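Local atomic coordinates of thymine dioxygenase (Neurospora crassa, PDB entry 5C3Q), a protein that binds thymine, 2-oxoglutarate and a metal ion and probably hydroxylates thymine as an iron-dependent dioxygenase. Residues I18-F23 and K51-Q56; E98-L103 and E110-A115; L225-R230 and A245-N250. All coordinates share one frame; numbering follows the deposited sequence.

Overall arrangement
Interactions 1 and 3 are partly buried and reach the same large mixed sheet, and they touch where Ile53 and Ile55 pack on Phe226. Interaction 1 ties strand 13-19 to the end of strand 47-51 by backbone bonds and a weak side-chain bond to an aspartate that also caps the helix following it. Interaction 3 joins strand 222-227 to the loop before strand 251-256 through a buried glutamine and bridging waters, and it alone of the three reaches the 2-oxoglutarate pocket. Interaction 2 lies on the surface, on the opposite side of the chain's centre from interaction 1, their nearest atoms about 35 Å apart. It folds a loop against helix 106-114 by apolar contact, with no hydrogen bond between its two segments.

Interaction 1: residues I18-F23 and K51-Q56; sequences IDFSKF and KNIPIQ. With EDO (1,2-ethanediol), chain L.
Ile18 meets Lys51 through the backbone: Lys51 N donates to Ile18 O over 2.9 Å. The Ile18 side chain takes no part here and packs on Thr34 and Ile38 of helix 28-44, buried ground that suits a branched hydrocarbon. Asp19 forms a parallel bridge with Lys51, both side chains on one face of the sheet, and Lys51 lays its aliphatic CG 3.6 Å from Asp19 CA. With CG anti to the backbone N (chi1 179°), the Asp19 carboxylate reaches forward along the chain and its oxygens divide the work. Asp19 OD1 accepts from Ser21 OG at 2.6 Å and, weakly, from Ser21 N, a capping bond before the turn that leads into a helix. Asp19 OD2 takes a weak bond from Asn52 ND2 at 3.1 Å, the carboxylate and amide planes standing 69° apart. A leucine in place of Asp19 would probably leave Ser21 N and OG without their shared acceptor and the Asn52 amide freer to turn. Phe20 N returns to the backbone ladder, donating to Lys51 O over 2.9 Å. Its side chain lies against Ile53 and Pro54: Phe20 CB sits 4.0 Å from Ile53 CG2, and Pro54 CD comes to the ring edge. Leu161 and Glu164 of helix 147-173 also touch the Phe20 side chain. Ser21 closes the contact, its small CB 4.0 Å from Asn52 CB. Asn52 itself has positive phi (51°), a shape asparagine tolerates well, and it leads the chain off the strand. Neighbouring parallel strands 13-19 and 47-51, with helix 28-44 in the connection between them, make up a beta-alpha-beta crossover near one edge of the main sheet.

Interaction 2: residues E98-L103 and E110-A115; sequences EKVTQL and EKIRSA
Val100 and Ile112 make the apolar part of this contact, their methyl groups Val100 CG2 and Ile112 CG2 meeting at 4.0 Å as the two side chains run aslant. The same Val100 methyl also rests against the aliphatic start of Arg113, with Val100 CG2 4.2 Å from Arg113 CG. An arginine suits this place because its methylene chain can cover a valine while the guanidinium stays at the surface. Ile112 is the residue most covered by the other segment. Its CG2 stands anti to the backbone N (chi1 -70° for CG1), which directs that methyl at the loop, and Ile112 CG2 fits close to the backbone of Glu98, 3.3 Å from Glu98 O.

Glu98 adds a mixed apolar and polar approach. Glu98 CB is 4.0 Å from Ile112 CG2, while the carboxylate passes beside the other branch, with Glu98 OE1 3.8 Å from Ile112 CG1; the two side chains cross at about a right angle. The whole belongs to an excursion between strands 91-93 and 121-125, antiparallel neighbours at one end of the main sheet: a loop leaves strand 91-93, one of its two outermost strands, and helix 106-114 folds its last turn back on that loop.

None of the hydrogen bonds here joins the two segments. In the loop, Thr101 OG1 donates to Gln102 OE1 at 2.6 Å, lying in the carbonyl plane where a lone pair of OE1 points, and Thr101 O is bonded to Thr104 OG1, just beyond 98-103. At the helix end Glu110 O accepts from Ser114 N and, at 2.7 Å, from Ser114 OG, one donor above and the other below the plane of the carbonyl.

Interaction 3: residues L225-R230 and A245-N250; sequences LFQDSR and ATPIEN. With AKG (2-oxoglutaric acid), chain F.
Gln227, a buried amide, makes most of its polar links to the facing loop through water: three waters join its side chain and backbone to Ala245 and Ile248. It lies at the end of strand 222-227 in the double-stranded beta-helix fold of 2-oxoglutarate oxygenases, facing the loop that leads into strand 251-256. One direct bond is made, a weak one from Gln227 NE2 to Ala245 O at 3.4 Å. A water lies 2.8 Å from Gln227 OE1 and 2.9 Å from Ala245 O, within bonding reach of both. A second accepts from Gln227 NE2 and, at 3.0 Å, from Ile248 N; a third donates to Gln227 O and Ile248 O. Gln227 has CG between its backbone N and carbonyl carbon (chi1 65°) and is extended beyond, which carries the amide across to Pro247 at about a right angle. Glutamine suits the place because OE1 also accepts from Arg288 NH2, making it a second-shell partner of an arginine that binds 2-oxoglutarate.

Pro247 supplies the apolar surface, with Pro247 CB 3.5 Å from Asp228 O and further contact on Ser229. Asp228 shapes the chain there: OD2 accepts from Tyr289 N, while Asp228 OD1 takes Arg230 N at 3.2 Å from above the carboxylate plane, an Asx turn. At the other end of the segment Leu225 lines the cosubstrate pocket, Leu225 CD2 lying 3.3 Å from O3 of 2-oxoglutarate.

Interaction 1: residues I18-F23 and K51-Q56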
# COMPACT_ATOMS: atom_id res chain seq x y z
N ILE A 18 -17.28 -0.32 2.32
CA ILE A 18 -17.77 0.60 3.35
C ILE A 18 -17.83 2.02 2.79
O ILE A 18 -16.89 2.48 2.13
CB ILE A 18 -16.89 0.53 4.62
CG1 ILE A 18 -17.01 -0.87 5.25
CG2 ILE A 18 -17.31 1.59 5.63
CD1 ILE A 18 -15.93 -1.22 6.24
N ASP A 19 -18.95 2.69 3.04
CA ASP A 19 -19.14 4.07 2.62
C ASP A 19 -18.53 4.98 3.68
O ASP A 19 -19.13 5.19 4.74
CB ASP A 19 -20.64 4.36 2.45
CG ASP A 19 -20.92 5.78 2.03
OD1 ASP A 19 -20.07 6.67 2.24
OD2 ASP A 19 -22.02 6.02 1.48
N PHE A 20 -17.36 5.52 3.39
CA PHE A 20 -16.61 6.27 4.40
C PHE A 20 -17.29 7.58 4.81
O PHE A 20 -17.11 8.05 5.94
CB PHE A 20 -15.18 6.55 3.92
CG PHE A 20 -14.23 6.92 5.03
CD1 PHE A 20 -13.95 6.03 6.04
CD2 PHE A 20 -13.63 8.17 5.05
CE1 PHE A 20 -13.08 6.37 7.07
CE2 PHE A 20 -12.76 8.51 6.07
CZ PHE A 20 -12.48 7.61 7.08
N SER A 21 -18.08 8.16 3.91
CA SER A 21 -18.80 9.39 4.21
C SER A 21 -19.75 9.21 5.40
O SER A 21 -20.04 10.17 6.12
CB SER A 21 -19.58 9.89 2.98
OG SER A 21 -20.75 9.12 2.75
N LYS A 22 -20.21 7.99 5.62
CA LYS A 22 -21.07 7.69 6.76
C LYS A 22 -20.33 7.73 8.11
O LYS A 22 -20.94 8.01 9.14
CB LYS A 22 -21.79 6.35 6.55
CG LYS A 22 -22.75 6.40 5.37
CD LYS A 22 -23.51 5.11 5.15
CE LYS A 22 -24.65 5.33 4.16
NZ LYS A 22 -25.46 4.10 3.91
N PHE A 23 -19.02 7.48 8.11
CA PHE A 23 -18.21 7.70 9.31
C PHE A 23 -17.97 9.20 9.53
O PHE A 23 -18.04 9.69 10.66
CB PHE A 23 -16.86 6.97 9.26
CG PHE A 23 -15.94 7.32 10.40
CD1 PHE A 23 -16.20 6.85 11.68
CD2 PHE A 23 -14.84 8.15 10.21
CE1 PHE A 23 -15.38 7.18 12.75
CE2 PHE A 23 -14.01 8.48 11.27
CZ PHE A 23 -14.27 7.99 12.54
N LYS A 51 -15.58 3.54 -0.19
CA LYS A 51 -16.16 4.40 -1.21
C LYS A 51 -16.54 5.74 -0.58
O LYS A 51 -16.58 5.86 0.65
CB LYS A 51 -17.39 3.74 -1.86
CG LYS A 51 -18.53 3.39 -0.90
CD LYS A 51 -19.58 2.50 -1.55
CE LYS A 51 -20.55 3.29 -2.42
NZ LYS A 51 -21.50 2.37 -3.12
N ASN A 52 -16.79 6.73 -1.42
CA ASN A 52 -17.14 8.09 -0.98
C ASN A 52 -16.16 8.65 0.05
O ASN A 52 -16.56 9.14 1.11
CB ASN A 52 -18.57 8.13 -0.44
CG ASN A 52 -19.59 7.72 -1.49
OD1 ASN A 52 -19.35 7.87 -2.68
ND2 ASN A 52 -20.72 7.20 -1.05
N ILE A 53 -14.88 8.56 -0.28
CA ILE A 53 -13.82 9.17 0.52
C ILE A 53 -13.72 10.65 0.15
O ILE A 53 -14.21 11.05 -0.91
CB ILE A 53 -12.46 8.45 0.34
CG1 ILE A 53 -12.07 8.34 -1.14
CG2 ILE A 53 -12.50 7.07 0.98
CD1 ILE A 53 -10.59 8.12 -1.37
N PRO A 54 -13.09 11.47 1.00
CA PRO A 54 -13.01 12.91 0.71
C PRO A 54 -12.18 13.29 -0.53
O PRO A 54 -12.34 14.40 -1.04
CB PRO A 54 -12.38 13.50 1.98
CG PRO A 54 -12.54 12.45 3.03
CD PRO A 54 -12.48 11.15 2.31
N ILE A 55 -11.31 12.40 -1.00
CA ILE A 55 -10.52 12.67 -2.21
C ILE A 55 -11.42 12.54 -3.44
O ILE A 55 -12.01 11.49 -3.67
CB ILE A 55 -9.31 11.70 -2.33
CG1 ILE A 55 -8.34 11.94 -1.17
CG2 ILE A 55 -8.59 11.91 -3.66
CD1 ILE A 55 -7.31 10.84 -0.99
N GLN A 56 -11.51 13.61 -4.22
CA GLN A 56 -12.43 13.67 -5.37
C GLN A 56 -11.96 12.81 -6.55
O GLN A 56 -10.77 12.76 -6.85
CB GLN A 56 -12.58 15.12 -5.86
CG GLN A 56 -13.30 16.04 -4.89
CD GLN A 56 -14.76 15.67 -4.68
OE1 GLN A 56 -15.19 15.44 -3.55
NE2 GLN A 56 -15.53 15.61 -5.77
C1 EDO L . -11.80 8.19 -6.24
O1 EDO L . -11.01 7.48 -5.29
C2 EDO L . -13.06 8.69 -5.55
O2 EDO L . -12.69 9.31 -4.31

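Interaction 2: residues E98-L103 and E110-A115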
# COMPACT_ATOMS: atom_id res chain seq x y z
N GLU A 98 19.43 -10.31 -11.27
CA GLU A 98 20.69 -10.61 -10.60
C GLU A 98 21.63 -11.26 -11.60
O GLU A 98 21.19 -12.03 -12.45
CB GLU A 98 20.48 -11.55 -9.42
CG GLU A 98 19.67 -10.97 -8.27
CD GLU A 98 19.69 -11.86 -7.04
OE1 GLU A 98 19.68 -13.10 -7.20
OE2 GLU A 98 19.73 -11.32 -5.92
N LYS A 99 22.92 -10.96 -11.49
CA LYS A 99 23.92 -11.52 -12.39
C LYS A 99 24.71 -12.62 -11.69
O LYS A 99 24.90 -12.58 -10.48
CB LYS A 99 24.88 -10.42 -12.87
CG LYS A 99 24.19 -9.25 -13.56
CD LYS A 99 23.49 -9.67 -14.85
CE LYS A 99 22.35 -8.74 -15.21
NZ LYS A 99 21.41 -9.37 -16.18
N VAL A 100 25.15 -13.60 -12.47
CA VAL A 100 26.09 -14.59 -11.99
C VAL A 100 27.48 -13.95 -12.04
O VAL A 100 27.79 -13.22 -12.98
CB VAL A 100 26.06 -15.88 -12.84
CG1 VAL A 100 27.12 -16.87 -12.37
CG2 VAL A 100 24.68 -16.52 -12.79
N THR A 101 28.29 -14.22 -11.03
CA THR A 101 29.65 -13.69 -10.95
C THR A 101 30.58 -14.70 -10.28
O THR A 101 30.13 -15.73 -9.78
CB THR A 101 29.70 -12.33 -10.20
OG1 THR A 101 31.05 -11.89 -10.07
CG2 THR A 101 29.07 -12.42 -8.82
N GLN A 102 31.87 -14.40 -10.30
CA GLN A 102 32.88 -15.20 -9.60
C GLN A 102 32.50 -15.51 -8.14
O GLN A 102 32.80 -16.59 -7.63
CB GLN A 102 34.27 -14.53 -9.65
CG GLN A 102 34.28 -13.00 -9.61
CD GLN A 102 34.27 -12.37 -11.00
OE1 GLN A 102 33.26 -11.84 -11.45
NE2 GLN A 102 35.41 -12.46 -11.69
N LEU A 103 31.83 -14.56 -7.49
CA LEU A 103 31.48 -14.69 -6.07
C LEU A 103 30.26 -15.57 -5.76
O LEU A 103 30.11 -16.00 -4.61
CB LEU A 103 31.25 -13.29 -5.46
CG LEU A 103 32.39 -12.28 -5.58
CD1 LEU A 103 32.00 -10.97 -4.92
CD2 LEU A 103 33.68 -12.82 -4.98
N GLU A 110 21.65 -21.82 -10.89
CA GLU A 110 20.48 -22.30 -11.63
C GLU A 110 19.27 -21.40 -11.36
O GLU A 110 18.53 -21.05 -12.28
CB GLU A 110 20.14 -23.75 -11.24
CG GLU A 110 21.29 -24.75 -11.38
CD GLU A 110 20.96 -26.12 -10.81
OE1 GLU A 110 21.79 -26.68 -10.07
OE2 GLU A 110 19.86 -26.64 -11.11
N LYS A 111 19.09 -21.03 -10.09
CA LYS A 111 17.99 -20.16 -9.68
C LYS A 111 18.11 -18.74 -10.23
O LYS A 111 17.12 -18.15 -10.67
CB LYS A 111 17.89 -20.09 -8.15
CG LYS A 111 17.48 -21.39 -7.47
CD LYS A 111 16.56 -21.12 -6.28
CE LYS A 111 16.44 -22.32 -5.36
NZ LYS A 111 17.57 -22.40 -4.39
N ILE A 112 19.32 -18.18 -10.18
CA ILE A 112 19.58 -16.82 -10.66
C ILE A 112 19.30 -16.70 -12.15
O ILE A 112 18.64 -15.76 -12.59
CB ILE A 112 21.03 -16.36 -10.35
CG1 ILE A 112 21.21 -16.16 -8.84
CG2 ILE A 112 21.36 -15.07 -11.08
CD1 ILE A 112 22.66 -16.16 -8.39
N ARG A 113 19.80 -17.66 -12.93
CA ARG A 113 19.59 -17.68 -14.38
C ARG A 113 18.11 -17.80 -14.76
O ARG A 113 17.66 -17.18 -15.73
CB ARG A 113 20.39 -18.82 -15.03
CG ARG A 113 21.87 -18.52 -15.14
CD ARG A 113 22.67 -19.75 -15.55
NE ARG A 113 24.06 -19.40 -15.88
CZ ARG A 113 25.07 -20.26 -15.94
NH1 ARG A 113 26.29 -19.82 -16.26
NH2 ARG A 113 24.89 -21.55 -15.70
N SER A 114 17.36 -18.57 -13.99
CA SER A 114 15.94 -18.81 -14.26
C SER A 114 15.02 -17.79 -13.57
O SER A 114 13.81 -17.80 -13.80
CB SER A 114 15.56 -20.23 -13.84
OG SER A 114 15.86 -20.45 -12.47
N ALA A 115 15.59 -16.91 -12.75
CA ALA A 115 14.79 -15.94 -11.99
C ALA A 115 14.13 -14.91 -12.91
O ALA A 115 14.75 -14.44 -13.87
CB ALA A 115 15.64 -15.24 -10.94

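Interaction 3: residues L225-R230 and A245-N250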
# COMPACT_ATOMS: atom_id res chain seq x y z
N LEU A 225 -4.53 1.95 -1.27
CA LEU A 225 -4.22 1.48 -2.62
C LEU A 225 -5.28 1.91 -3.61
O LEU A 225 -6.44 1.47 -3.54
CB LEU A 225 -4.07 -0.05 -2.64
CG LEU A 225 -3.67 -0.58 -4.03
CD1 LEU A 225 -2.20 -0.32 -4.31
CD2 LEU A 225 -3.98 -2.05 -4.15
N PHE A 226 -4.89 2.77 -4.53
CA PHE A 226 -5.74 3.23 -5.61
C PHE A 226 -5.35 2.43 -6.85
O PHE A 226 -4.20 2.51 -7.30
CB PHE A 226 -5.54 4.73 -5.86
CG PHE A 226 -5.74 5.58 -4.63
CD1 PHE A 226 -4.71 5.79 -3.73
CD2 PHE A 226 -6.96 6.19 -4.40
CE1 PHE A 226 -4.89 6.58 -2.61
CE2 PHE A 226 -7.16 6.98 -3.27
CZ PHE A 226 -6.12 7.18 -2.38
N GLN A 227 -6.27 1.64 -7.39
CA GLN A 227 -5.99 0.85 -8.59
C GLN A 227 -6.91 1.25 -9.73
O GLN A 227 -8.04 1.70 -9.51
CB GLN A 227 -6.10 -0.66 -8.30
CG GLN A 227 -7.48 -1.18 -7.92
CD GLN A 227 -7.51 -2.69 -7.71
OE1 GLN A 227 -6.68 -3.42 -8.24
NE2 GLN A 227 -8.49 -3.16 -6.95
N ASP A 228 -6.41 1.12 -10.96
CA ASP A 228 -7.24 1.30 -12.16
C ASP A 228 -8.10 0.05 -12.35
O ASP A 228 -8.22 -0.76 -11.44
CB ASP A 228 -6.37 1.64 -13.39
CG ASP A 228 -5.42 0.52 -13.80
OD1 ASP A 228 -5.54 -0.63 -13.32
OD2 ASP A 228 -4.52 0.80 -14.63
N SER A 229 -8.70 -0.10 -13.53
CA SER A 229 -9.67 -1.17 -13.77
C SER A 229 -9.09 -2.44 -14.39
O SER A 229 -9.85 -3.34 -14.77
CB SER A 229 -10.79 -0.63 -14.68
OG SER A 229 -10.27 -0.27 -15.95
N ARG A 230 -7.76 -2.54 -14.49
CA ARG A 230 -7.12 -3.68 -15.17
C ARG A 230 -7.26 -5.00 -14.41
O ARG A 230 -7.43 -6.05 -15.03
CB ARG A 230 -5.63 -3.42 -15.39
CG ARG A 230 -5.30 -2.22 -16.26
CD ARG A 230 -5.98 -2.29 -17.61
NE ARG A 230 -5.53 -1.21 -18.48
CZ ARG A 230 -6.14 -0.84 -19.61
NH1 ARG A 230 -7.24 -1.47 -20.02
NH2 ARG A 230 -5.65 0.16 -20.32
N ALA A 245 -8.85 -9.43 -5.98
CA ALA A 245 -9.43 -8.22 -5.42
C ALA A 245 -9.94 -7.38 -6.58
O ALA A 245 -9.23 -6.50 -7.09
CB ALA A 245 -8.40 -7.45 -4.61
N THR A 246 -11.16 -7.67 -7.00
CA THR A 246 -11.79 -7.03 -8.16
C THR A 246 -11.78 -5.50 -8.02
O THR A 246 -12.14 -4.98 -6.97
CB THR A 246 -13.24 -7.51 -8.31
OG1 THR A 246 -13.27 -8.94 -8.22
CG2 THR A 246 -13.85 -7.07 -9.64
N PRO A 247 -11.35 -4.78 -9.07
CA PRO A 247 -11.47 -3.33 -9.04
C PRO A 247 -12.93 -2.87 -9.00
O PRO A 247 -13.77 -3.41 -9.72
CB PRO A 247 -10.82 -2.89 -10.36
CG PRO A 247 -9.92 -4.02 -10.74
CD PRO A 247 -10.62 -5.25 -10.27
N ILE A 248 -13.23 -1.91 -8.12
CA ILE A 248 -14.54 -1.26 -8.08
C ILE A 248 -14.33 0.23 -8.31
O ILE A 248 -13.50 0.85 -7.64
CB ILE A 248 -15.26 -1.52 -6.73
CG1 ILE A 248 -15.56 -3.01 -6.58
CG2 ILE A 248 -16.56 -0.71 -6.65
CD1 ILE A 248 -16.17 -3.40 -5.24
N GLU A 249 -15.06 0.80 -9.26
CA GLU A 249 -14.86 2.21 -9.65
C GLU A 249 -14.97 3.14 -8.44
O GLU A 249 -15.85 2.98 -7.60
CB GLU A 249 -15.86 2.64 -10.73
CG GLU A 249 -15.51 3.98 -11.37
CD GLU A 249 -16.55 4.46 -12.37
OE1 GLU A 249 -16.50 5.66 -12.74
OE2 GLU A 249 -17.41 3.66 -12.79
N ASN A 250 -14.05 4.09 -8.37
CA ASN A 250 -13.98 5.09 -7.31
C ASN A 250 -13.99 4.52 -5.89
O ASN A 250 -14.62 5.08 -4.98
CB ASN A 250 -15.08 6.14 -7.49
CG ASN A 250 -14.92 6.94 -8.77
OD1 ASN A 250 -13.80 7.19 -9.23
ND2 ASN A 250 -16.03 7.35 -9.35
C1 AKG F . 2.60 -2.55 -3.07
O1 AKG F . 2.97 -2.82 -1.89
O2 AKG F . 3.22 -1.72 -3.77
C2 AKG F . 1.43 -3.24 -3.64
O5 AKG F . 0.92 -4.17 -3.03
C3 AKG F . 0.88 -2.79 -4.98
C4 AKG F . -0.42 -3.52 -5.30
C5 AKG F . -1.03 -3.02 -6.59
O3 AKG F . -2.26 -3.16 -6.74
O4 AKG F . -0.31 -2.51 -7.47
O HOH W 1 -7.14 -6.10 -9.05
O HOH W 2 -10.86 -0.98 -6.49
O HOH W 3 -10.63 1.05 -8.60